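Local coordinates for GGDEF family protein (Vibrio cholerae, PDB 5GZS) that is a diguanylate cyclase whose periplasmic portion, with folds of the solute-binding-protein type, binds arginine and probably senses it to regulate cyclic di-GMP synthesis, at residues I248-L262 with L429-I443. Numbering follows the deposited sequence.
Sequences ISADVVFQACEMLLL and LFSRAIKMLNTEQII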
ATOM      1  N   ILE A 248      13.441 -18.573  -0.212  1.00 37.63           N
ATOM      2  CA  ILE A 248      12.997 -17.534   0.715  1.00 36.59           C
ATOM      3  C   ILE A 248      12.789 -18.082   2.114  1.00 46.73           C
ATOM      4  O   ILE A 248      13.398 -17.608   3.069  1.00 51.14           O
ATOM      5  CB  ILE A 248      11.680 -16.869   0.272  1.00 35.77           C
ATOM      6  CG1 ILE A 248      11.919 -15.903  -0.884  1.00 44.34           C
ATOM      7  CG2 ILE A 248      11.046 -16.085   1.421  1.00 37.95           C
ATOM      8  CD1 ILE A 248      10.701 -15.078  -1.262  1.00 37.05           C
ATOM      9  N   SER A 249      11.927 -19.086   2.234  1.00 50.65           N
ATOM     10  CA  SER A 249      11.587 -19.608   3.547  1.00 34.47           C
ATOM     11  C   SER A 249      12.799 -20.195   4.258  1.00 30.47           C
ATOM     12  O   SER A 249      12.919 -20.074   5.463  1.00 29.79           O
ATOM     13  CB  SER A 249      10.473 -20.653   3.437  1.00 33.41           C
ATOM     14  OG  SER A 249       9.246 -20.040   3.085  1.00 37.63           O
ATOM     15  N   ALA A 250      13.709 -20.820   3.526  1.00 30.08           N
ATOM     16  CA  ALA A 250      14.818 -21.507   4.190  1.00 35.02           C
ATOM     17  C   ALA A 250      15.786 -20.504   4.787  1.00 38.24           C
ATOM     18  O   ALA A 250      16.254 -20.682   5.914  1.00 44.66           O
ATOM     19  CB  ALA A 250      15.531 -22.424   3.242  1.00 35.24           C
ATOM     20  N   ASP A 251      16.066 -19.447   4.025  1.00 38.07           N
ATOM     21  CA  ASP A 251      16.926 -18.364   4.481  1.00 40.66           C
ATOM     22  C   ASP A 251      16.322 -17.693   5.716  1.00 41.35           C
ATOM     23  O   ASP A 251      17.025 -17.448   6.687  1.00 44.23           O
ATOM     24  CB  ASP A 251      17.144 -17.328   3.366  1.00 36.74           C
ATOM     25  CG  ASP A 251      18.158 -17.795   2.306  1.00 43.84           C
ATOM     26  OD1 ASP A 251      18.512 -18.998   2.284  1.00 33.71           O
ATOM     27  OD2 ASP A 251      18.570 -16.958   1.467  1.00 54.61           O
ATOM     28  N   VAL A 252      15.026 -17.399   5.693  1.00 33.18           N
ATOM     29  CA  VAL A 252      14.448 -16.706   6.824  1.00 32.66           C
ATOM     30  C   VAL A 252      14.521 -17.580   8.071  1.00 44.21           C
ATOM     31  O   VAL A 252      14.842 -17.091   9.170  1.00 39.50           O
ATOM     32  CB  VAL A 252      12.999 -16.314   6.581  1.00 32.36           C
ATOM     33  CG1 VAL A 252      12.444 -15.623   7.811  1.00 27.85           C
ATOM     34  CG2 VAL A 252      12.895 -15.441   5.335  1.00 29.79           C
ATOM     35  N   VAL A 253      14.235 -18.873   7.903  1.00 39.09           N
ATOM     36  CA  VAL A 253      14.179 -19.759   9.056  1.00 32.45           C
ATOM     37  C   VAL A 253      15.578 -19.972   9.608  1.00 36.85           C
ATOM     38  O   VAL A 253      15.824 -19.702  10.784  1.00 32.29           O
ATOM     39  CB  VAL A 253      13.513 -21.110   8.716  1.00 30.72           C
ATOM     40  CG1 VAL A 253      13.874 -22.165   9.729  1.00 25.78           C
ATOM     41  CG2 VAL A 253      11.995 -20.936   8.659  1.00 34.84           C
ATOM     42  N   PHE A 254      16.493 -20.418   8.747  1.00 40.30           N
ATOM     43  CA  PHE A 254      17.871 -20.689   9.135  1.00 38.17           C
ATOM     44  C   PHE A 254      18.598 -19.488   9.728  1.00 41.95           C
ATOM     45  O   PHE A 254      19.237 -19.612  10.774  1.00 46.18           O
ATOM     46  CB  PHE A 254      18.654 -21.204   7.943  1.00 42.89           C
ATOM     47  CG  PHE A 254      18.533 -22.673   7.751  1.00 52.31           C
ATOM     48  CD1 PHE A 254      18.399 -23.511   8.851  1.00 60.98           C
ATOM     49  CD2 PHE A 254      18.533 -23.223   6.485  1.00 52.60           C
ATOM     50  CE1 PHE A 254      18.282 -24.880   8.693  1.00 63.69           C
ATOM     51  CE2 PHE A 254      18.419 -24.585   6.314  1.00 57.88           C
ATOM     52  CZ  PHE A 254      18.288 -25.419   7.424  1.00 65.09           C
ATOM     53  N   GLN A 255      18.508 -18.335   9.071  1.00 36.68           N
ATOM     54  CA  GLN A 255      19.181 -17.128   9.567  1.00 35.61           C
ATOM     55  C   GLN A 255      18.551 -16.603  10.851  1.00 38.86           C
ATOM     56  O   GLN A 255      19.241 -16.044  11.710  1.00 37.99           O
ATOM     57  CB  GLN A 255      19.183 -16.037   8.507  1.00 34.10           C
ATOM     58  CG  GLN A 255      20.078 -16.368   7.318  1.00 39.91           C
ATOM     59  CD  GLN A 255      19.896 -15.370   6.197  1.00 37.78           C
ATOM     60  OE1 GLN A 255      19.668 -14.192   6.456  1.00 36.17           O
ATOM     61  NE2 GLN A 255      19.981 -15.837   4.945  1.00 42.93           N
ATOM     62  N   ALA A 256      17.241 -16.773  10.982  1.00 38.97           N
ATOM     63  CA  ALA A 256      16.611 -16.522  12.259  1.00 33.78           C
ATOM     64  C   ALA A 256      17.168 -17.499  13.277  1.00 36.07           C
ATOM     65  O   ALA A 256      17.396 -17.127  14.440  1.00 41.02           O
ATOM     66  CB  ALA A 256      15.131 -16.652  12.175  1.00 34.37           C
ATOM     67  N   CYS A 257      17.401 -18.743  12.858  1.00 30.24           N
ATOM     68  CA  CYS A 257      17.929 -19.723  13.827  1.00 45.33           C
ATOM     69  C   CYS A 257      19.344 -19.305  14.261  1.00 49.20           C
ATOM     70  O   CYS A 257      19.793 -19.626  15.363  1.00 43.93           O
ATOM     71  CB  CYS A 257      17.941 -21.152  13.263  1.00 36.03           C
ATOM     72  SG  CYS A 257      16.309 -21.890  13.023  1.00 73.08           S
ATOM     73  N   GLU A 258      20.022 -18.574  13.382  1.00 42.63           N
ATOM     74  CA  GLU A 258      21.375 -18.126  13.641  1.00 44.79           C
ATOM     75  C   GLU A 258      21.313 -16.904  14.549  1.00 47.39           C
ATOM     76  O   GLU A 258      22.056 -16.800  15.526  1.00 48.27           O
ATOM     77  CB  GLU A 258      22.100 -17.829  12.326  1.00 37.17           C
ATOM     78  CG  GLU A 258      22.985 -18.994  11.874  1.00 47.38           C
ATOM     79  CD  GLU A 258      22.957 -19.222  10.373  1.00 52.18           C
ATOM     80  OE1 GLU A 258      23.245 -20.363   9.945  1.00 55.49           O
ATOM     81  OE2 GLU A 258      22.631 -18.269   9.635  1.00 48.19           O
HETATM   82  N   MSE A 259      20.389 -16.008  14.226  1.00 38.62           N
HETATM   83  CA  MSE A 259      20.071 -14.864  15.059  1.00 33.54           C
HETATM   84  C   MSE A 259      19.895 -15.259  16.539  1.00 41.60           C
HETATM   85  O   MSE A 259      20.245 -14.498  17.434  1.00 50.15           O
HETATM   86  CB  MSE A 259      18.791 -14.183  14.539  1.00 35.75           C
HETATM   87  CG  MSE A 259      18.708 -12.693  14.840  1.00 34.60           C
HETATM   88 SE   MSE A 259      20.012 -11.802  13.663  1.00 69.99          SE
HETATM   89  CE  MSE A 259      18.816 -11.069  12.333  1.00 93.05           C
ATOM     90  N   LEU A 260      19.354 -16.444  16.802  1.00 40.53           N
ATOM     91  CA  LEU A 260      18.992 -16.794  18.169  1.00 37.59           C
ATOM     92  C   LEU A 260      19.961 -17.786  18.796  1.00 38.59           C
ATOM     93  O   LEU A 260      19.784 -18.197  19.946  1.00 42.49           O
ATOM     94  CB  LEU A 260      17.579 -17.373  18.220  1.00 38.51           C
ATOM     95  CG  LEU A 260      16.434 -16.546  17.649  1.00 36.72           C
ATOM     96  CD1 LEU A 260      15.358 -17.504  17.131  1.00 34.39           C
ATOM     97  CD2 LEU A 260      15.866 -15.632  18.721  1.00 25.55           C
ATOM     98  N   LEU A 261      20.976 -18.160  18.029  1.00 39.54           N
ATOM     99  CA  LEU A 261      21.976 -19.139  18.436  1.00 36.42           C
ATOM    100  C   LEU A 261      21.346 -20.448  18.836  1.00 42.72           C
ATOM    101  O   LEU A 261      21.855 -21.144  19.719  1.00 46.14           O
ATOM    102  CB  LEU A 261      22.838 -18.617  19.576  1.00 40.23           C
ATOM    103  CG  LEU A 261      23.836 -17.516  19.227  1.00 44.52           C
ATOM    104  CD1 LEU A 261      24.836 -17.456  20.351  1.00 46.91           C
ATOM    105  CD2 LEU A 261      24.520 -17.789  17.897  1.00 35.80           C
ATOM    106  N   LEU A 262      20.245 -20.788  18.169  1.00 34.60           N
ATOM    107  CA  LEU A 262      19.710 -22.135  18.228  1.00 30.27           C
ATOM    108  C   LEU A 262      20.197 -22.940  17.036  1.00 38.29           C
ATOM    109  O   LEU A 262      20.453 -22.396  15.964  1.00 55.66           O
ATOM    110  CB  LEU A 262      18.190 -22.120  18.225  1.00 39.88           C
ATOM    111  CG  LEU A 262      17.471 -21.127  19.117  1.00 33.29           C
ATOM    112  CD1 LEU A 262      16.081 -21.057  18.622  1.00 32.87           C
ATOM    113  CD2 LEU A 262      17.506 -21.579  20.579  1.00 29.84           C
ATOM    114  N   LEU A 429       9.921 -15.563  19.964  1.00 27.24           N
ATOM    115  CA  LEU A 429      11.344 -15.342  19.747  1.00 26.40           C
ATOM    116  C   LEU A 429      11.644 -15.266  18.259  1.00 35.52           C
ATOM    117  O   LEU A 429      12.378 -14.375  17.812  1.00 44.56           O
ATOM    118  CB  LEU A 429      12.168 -16.445  20.407  1.00 26.03           C
ATOM    119  CG  LEU A 429      12.072 -16.384  21.928  1.00 26.59           C
ATOM    120  CD1 LEU A 429      12.593 -17.657  22.586  1.00 26.48           C
ATOM    121  CD2 LEU A 429      12.818 -15.126  22.420  1.00 26.51           C
ATOM    122  N   PHE A 430      11.069 -16.181  17.481  1.00 38.77           N
ATOM    123  CA  PHE A 430      11.325 -16.168  16.044  1.00 39.45           C
ATOM    124  C   PHE A 430      10.755 -14.884  15.420  1.00 34.91           C
ATOM    125  O   PHE A 430      11.336 -14.343  14.487  1.00 30.34           O
ATOM    126  CB  PHE A 430      10.766 -17.433  15.364  1.00 34.98           C
ATOM    127  CG  PHE A 430      11.778 -18.574  15.269  1.00 30.55           C
ATOM    128  CD1 PHE A 430      11.982 -19.443  16.333  1.00 26.96           C
ATOM    129  CD2 PHE A 430      12.537 -18.749  14.136  1.00 26.63           C
ATOM    130  CE1 PHE A 430      12.918 -20.475  16.252  1.00 30.27           C
ATOM    131  CE2 PHE A 430      13.480 -19.774  14.043  1.00 26.32           C
ATOM    132  CZ  PHE A 430      13.669 -20.644  15.101  1.00 27.98           C
ATOM    133  N   SER A 431       9.651 -14.364  15.949  1.00 33.31           N
ATOM    134  CA  SER A 431       9.155 -13.081  15.447  1.00 32.77           C
ATOM    135  C   SER A 431      10.227 -11.972  15.530  1.00 32.50           C
ATOM    136  O   SER A 431      10.490 -11.265  14.542  1.00 33.60           O
ATOM    137  CB  SER A 431       7.907 -12.671  16.202  1.00 32.74           C
ATOM    138  OG  SER A 431       6.848 -13.567  15.926  1.00 36.91           O
ATOM    139  N   ARG A 432      10.873 -11.840  16.687  1.00 28.18           N
ATOM    140  CA  ARG A 432      11.951 -10.862  16.827  1.00 27.84           C
ATOM    141  C   ARG A 432      13.095 -11.141  15.878  1.00 38.51           C
ATOM    142  O   ARG A 432      13.580 -10.227  15.223  1.00 50.83           O
ATOM    143  CB  ARG A 432      12.465 -10.828  18.257  1.00 27.82           C
ATOM    144  CG  ARG A 432      11.415 -10.384  19.253  1.00 29.46           C
ATOM    145  CD  ARG A 432      11.946 -10.475  20.674  1.00 33.22           C
ATOM    146  NE  ARG A 432      13.124  -9.635  20.890  1.00 37.32           N
ATOM    147  CZ  ARG A 432      13.714  -9.507  22.071  1.00 47.78           C
ATOM    148  NH1 ARG A 432      13.224 -10.165  23.118  1.00 51.98           N
ATOM    149  NH2 ARG A 432      14.782  -8.737  22.211  1.00 58.35           N
ATOM    150  N   ALA A 433      13.539 -12.391  15.784  1.00 34.57           N
ATOM    151  CA  ALA A 433      14.677 -12.675  14.909  1.00 39.88           C
ATOM    152  C   ALA A 433      14.371 -12.253  13.471  1.00 42.79           C
ATOM    153  O   ALA A 433      15.220 -11.689  12.777  1.00 53.39           O
ATOM    154  CB  ALA A 433      15.052 -14.151  14.958  1.00 35.06           C
ATOM    155  N   ILE A 434      13.146 -12.522  13.037  1.00 39.37           N
ATOM    156  CA  ILE A 434      12.685 -12.114  11.718  1.00 46.31           C
ATOM    157  C   ILE A 434      12.659 -10.582  11.539  1.00 49.50           C
ATOM    158  O   ILE A 434      13.087 -10.086  10.486  1.00 51.09           O
ATOM    159  CB  ILE A 434      11.298 -12.680  11.443  1.00 40.04           C
ATOM    160  CG1 ILE A 434      11.397 -14.166  11.088  1.00 34.81           C
ATOM    161  CG2 ILE A 434      10.621 -11.904  10.327  1.00 40.06           C
ATOM    162  CD1 ILE A 434      10.039 -14.881  11.137  1.00 35.31           C
ATOM    163  N   LYS A 435      12.181  -9.837  12.548  1.00 38.35           N
ATOM    164  CA  LYS A 435      12.215  -8.366  12.479  1.00 36.97           C
ATOM    165  C   LYS A 435      13.608  -7.841  12.182  1.00 47.23           C
ATOM    166  O   LYS A 435      13.797  -7.077  11.226  1.00 70.49           O
ATOM    167  CB  LYS A 435      11.696  -7.721  13.756  1.00 31.15           C
ATOM    168  CG  LYS A 435      10.201  -7.859  13.888  1.00 39.61           C
ATOM    169  CD  LYS A 435       9.627  -7.100  15.044  1.00 41.66           C
ATOM    170  CE  LYS A 435       8.333  -7.771  15.466  1.00 46.53           C
ATOM    171  NZ  LYS A 435       7.334  -6.855  16.095  1.00 49.25           N
HETATM  172  N   MSE A 436      14.572  -8.280  12.980  1.00 38.18           N
HETATM  173  CA  MSE A 436      15.942  -7.854  12.830  1.00 40.55           C
HETATM  174  C   MSE A 436      16.532  -8.313  11.528  1.00 48.81           C
HETATM  175  O   MSE A 436      17.667  -7.888  11.220  1.00 55.98           O
HETATM  176  CB  MSE A 436      16.769  -8.422  13.978  1.00 41.77           C
HETATM  177  CG  MSE A 436      16.641  -7.556  15.226  1.00 39.41           C
HETATM  178 SE   MSE A 436      17.716  -8.335  16.681  1.00 69.85          SE
HETATM  179  CE  MSE A 436      16.243  -8.718  17.933  1.00 25.07           C
ATOM    180  N   LEU A 437      15.839  -9.148  10.754  1.00 43.90           N
ATOM    181  CA  LEU A 437      16.441  -9.584   9.521  1.00 52.79           C
ATOM    182  C   LEU A 437      16.198  -8.605   8.400  1.00 52.48           C
ATOM    183  O   LEU A 437      15.311  -7.781   8.488  1.00 54.96           O
ATOM    184  CB  LEU A 437      15.938 -10.965   9.118  1.00 59.33           C
ATOM    185  CG  LEU A 437      16.372 -12.221   9.875  1.00 56.34           C
ATOM    186  CD1 LEU A 437      15.523 -13.388   9.456  1.00 57.86           C
ATOM    187  CD2 LEU A 437      17.838 -12.552   9.721  1.00 49.25           C
ATOM    188  N   ASN A 438      17.008  -8.703   7.355  1.00 50.20           N
ATOM    189  CA  ASN A 438      16.771  -8.003   6.118  1.00 57.80           C
ATOM    190  C   ASN A 438      16.090  -8.924   5.141  1.00 57.38           C
ATOM    191  O   ASN A 438      16.718  -9.606   4.365  1.00 49.14           O
ATOM    192  CB  ASN A 438      18.057  -7.456   5.520  1.00 64.02           C
ATOM    193  CG  ASN A 438      17.813  -6.376   4.493  1.00 62.86           C
ATOM    194  OD1 ASN A 438      16.697  -5.994   4.235  1.00 63.99           O
ATOM    195  ND2 ASN A 438      18.865  -5.900   3.897  1.00 65.02           N
ATOM    196  N   THR A 439      14.774  -8.908   5.223  1.00 61.60           N
ATOM    197  CA  THR A 439      13.933  -9.824   4.501  1.00 64.74           C
ATOM    198  C   THR A 439      13.832  -9.415   3.073  1.00 77.23           C
ATOM    199  O   THR A 439      13.868 -10.225   2.184  1.00 71.15           O
ATOM    200  CB  THR A 439      12.518  -9.919   5.126  1.00 70.33           C
ATOM    201  OG1 THR A 439      11.675  -8.883   4.611  1.00 79.69           O
ATOM    202  CG2 THR A 439      12.593  -9.815   6.628  1.00 64.16           C
ATOM    203  N   GLU A 440      13.704  -8.130   2.866  1.00 83.54           N
ATOM    204  CA  GLU A 440      13.668  -7.608   1.531  1.00 75.06           C
ATOM    205  C   GLU A 440      14.825  -8.122   0.719  1.00 68.07           C
ATOM    206  O   GLU A 440      14.619  -8.557  -0.393  1.00 57.75           O
ATOM    207  CB  GLU A 440      13.650  -6.093   1.573  1.00 75.35           C
ATOM    208  CG  GLU A 440      12.501  -5.531   2.390  1.00 81.10           C
ATOM    209  CD  GLU A 440      11.819  -4.356   1.726  1.00 87.08           C
ATOM    210  OE1 GLU A 440      12.354  -3.836   0.728  1.00 89.16           O
ATOM    211  OE2 GLU A 440      10.745  -3.946   2.212  1.00 82.45           O
ATOM    212  N   GLN A 441      16.035  -8.115   1.257  1.00 67.81           N
ATOM    213  CA  GLN A 441      17.168  -8.642   0.503  1.00 62.92           C
ATOM    214  C   GLN A 441      16.999 -10.107   0.094  1.00 62.21           C
ATOM    215  O   GLN A 441      17.317 -10.496  -1.015  1.00 66.52           O
ATOM    216  CB  GLN A 441      18.486  -8.428   1.252  1.00 60.50           C
ATOM    217  CG  GLN A 441      19.716  -8.868   0.468  1.00 69.49           C
ATOM    218  CD  GLN A 441      21.025  -8.405   1.070  1.00 78.00           C
ATOM    219  OE1 GLN A 441      21.095  -8.040   2.239  1.00 80.50           O
ATOM    220  NE2 GLN A 441      22.073  -8.420   0.267  1.00 81.07           N
ATOM    221  N   ILE A 442      16.473 -10.914   0.988  1.00 53.15           N
ATOM    222  CA  ILE A 442      16.314 -12.328   0.728  1.00 59.34           C
ATOM    223  C   ILE A 442      15.280 -12.513  -0.352  1.00 62.05           C
ATOM    224  O   ILE A 442      15.432 -13.319  -1.292  1.00 64.43           O
ATOM    225  CB  ILE A 442      15.874 -13.051   2.010  1.00 59.38           C
ATOM    226  CG1 ILE A 442      17.010 -13.127   3.008  1.00 48.50           C
ATOM    227  CG2 ILE A 442      15.429 -14.465   1.722  1.00 54.26           C
ATOM    228  CD1 ILE A 442      16.540 -13.241   4.429  1.00 39.95           C
ATOM    229  N   ILE A 443      14.213 -11.753  -0.223  1.00 62.83           N
ATOM    230  CA  ILE A 443      13.134 -11.901  -1.146  1.00 65.49           C
ATOM    231  C   ILE A 443      13.661 -11.544  -2.497  1.00101.21           C
ATOM    232  O   ILE A 443      13.370 -12.218  -3.455  1.00107.60           O
ATOM    233  CB  ILE A 443      11.937 -11.033  -0.797  1.00 61.87           C
ATOM    234  CG1 ILE A 443      11.317 -11.523   0.486  1.00 60.01           C
ATOM    235  CG2 ILE A 443      10.907 -11.103  -1.896  1.00 73.56           C
ATOM    236  CD1 ILE A 443      10.149 -10.694   0.910  1.00 62.82           C
TER
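Ile248 lays its CD1 against CG1 of Ile443, 4.0 Å away, where helix 248-259 starts beside the last turns of the chain. Ile442 is a knob set among Ile248, Asp251, Val252 and Gln255: its CG2 comes within 3.7 Å of Asp251 CB, while CD1 points at Gln255 OE1. The carboxylate of Asp251 is hydrogen-bonded through OD2 to Tyr446 OH, which ties this helix to the C-terminal residue. Val252 sends CG1, anti to its own backbone N (chi1 179°), across to Ile434 CG1 at 3.7 Å and on toward Leu437 CD1, whereas its CG2 branch faces Ile442. The two backbones come nearest at Ala256 and Ala433, whose CB atoms meet at 3.7 Å; two alanine methyls meeting here let helix 248-259 and the 429-435 part of helix 421-435 approach to 8.7 Å between axes, crossing at 101°. Cys257, in a disulfide with Cys264, places SG in the plane of the Phe430 ring at its edge, 3.6 Å from CZ. Met259, a selenomethionine, rests CB and CG on Ala433 CB; the placement of its CE is doubtful. Beyond the helix, Leu260 covers one face of the Phe430 ring in a CH-pi contact, with CD1 3.9 Å from the centroid and nearly on the ring normal, and Leu262 CD1 approaches the same ring obliquely. No hydrogen bond links the segments; the join is almost wholly apolar. It packs the C-terminal helices onto helix 248-259, which follows strand 226-230 in the second solute-binding-protein-like half, with strands 226-230 and 288-292 beneath Val253, and Leu211 of the long helix 189-218 touching both Leu260 and Met436.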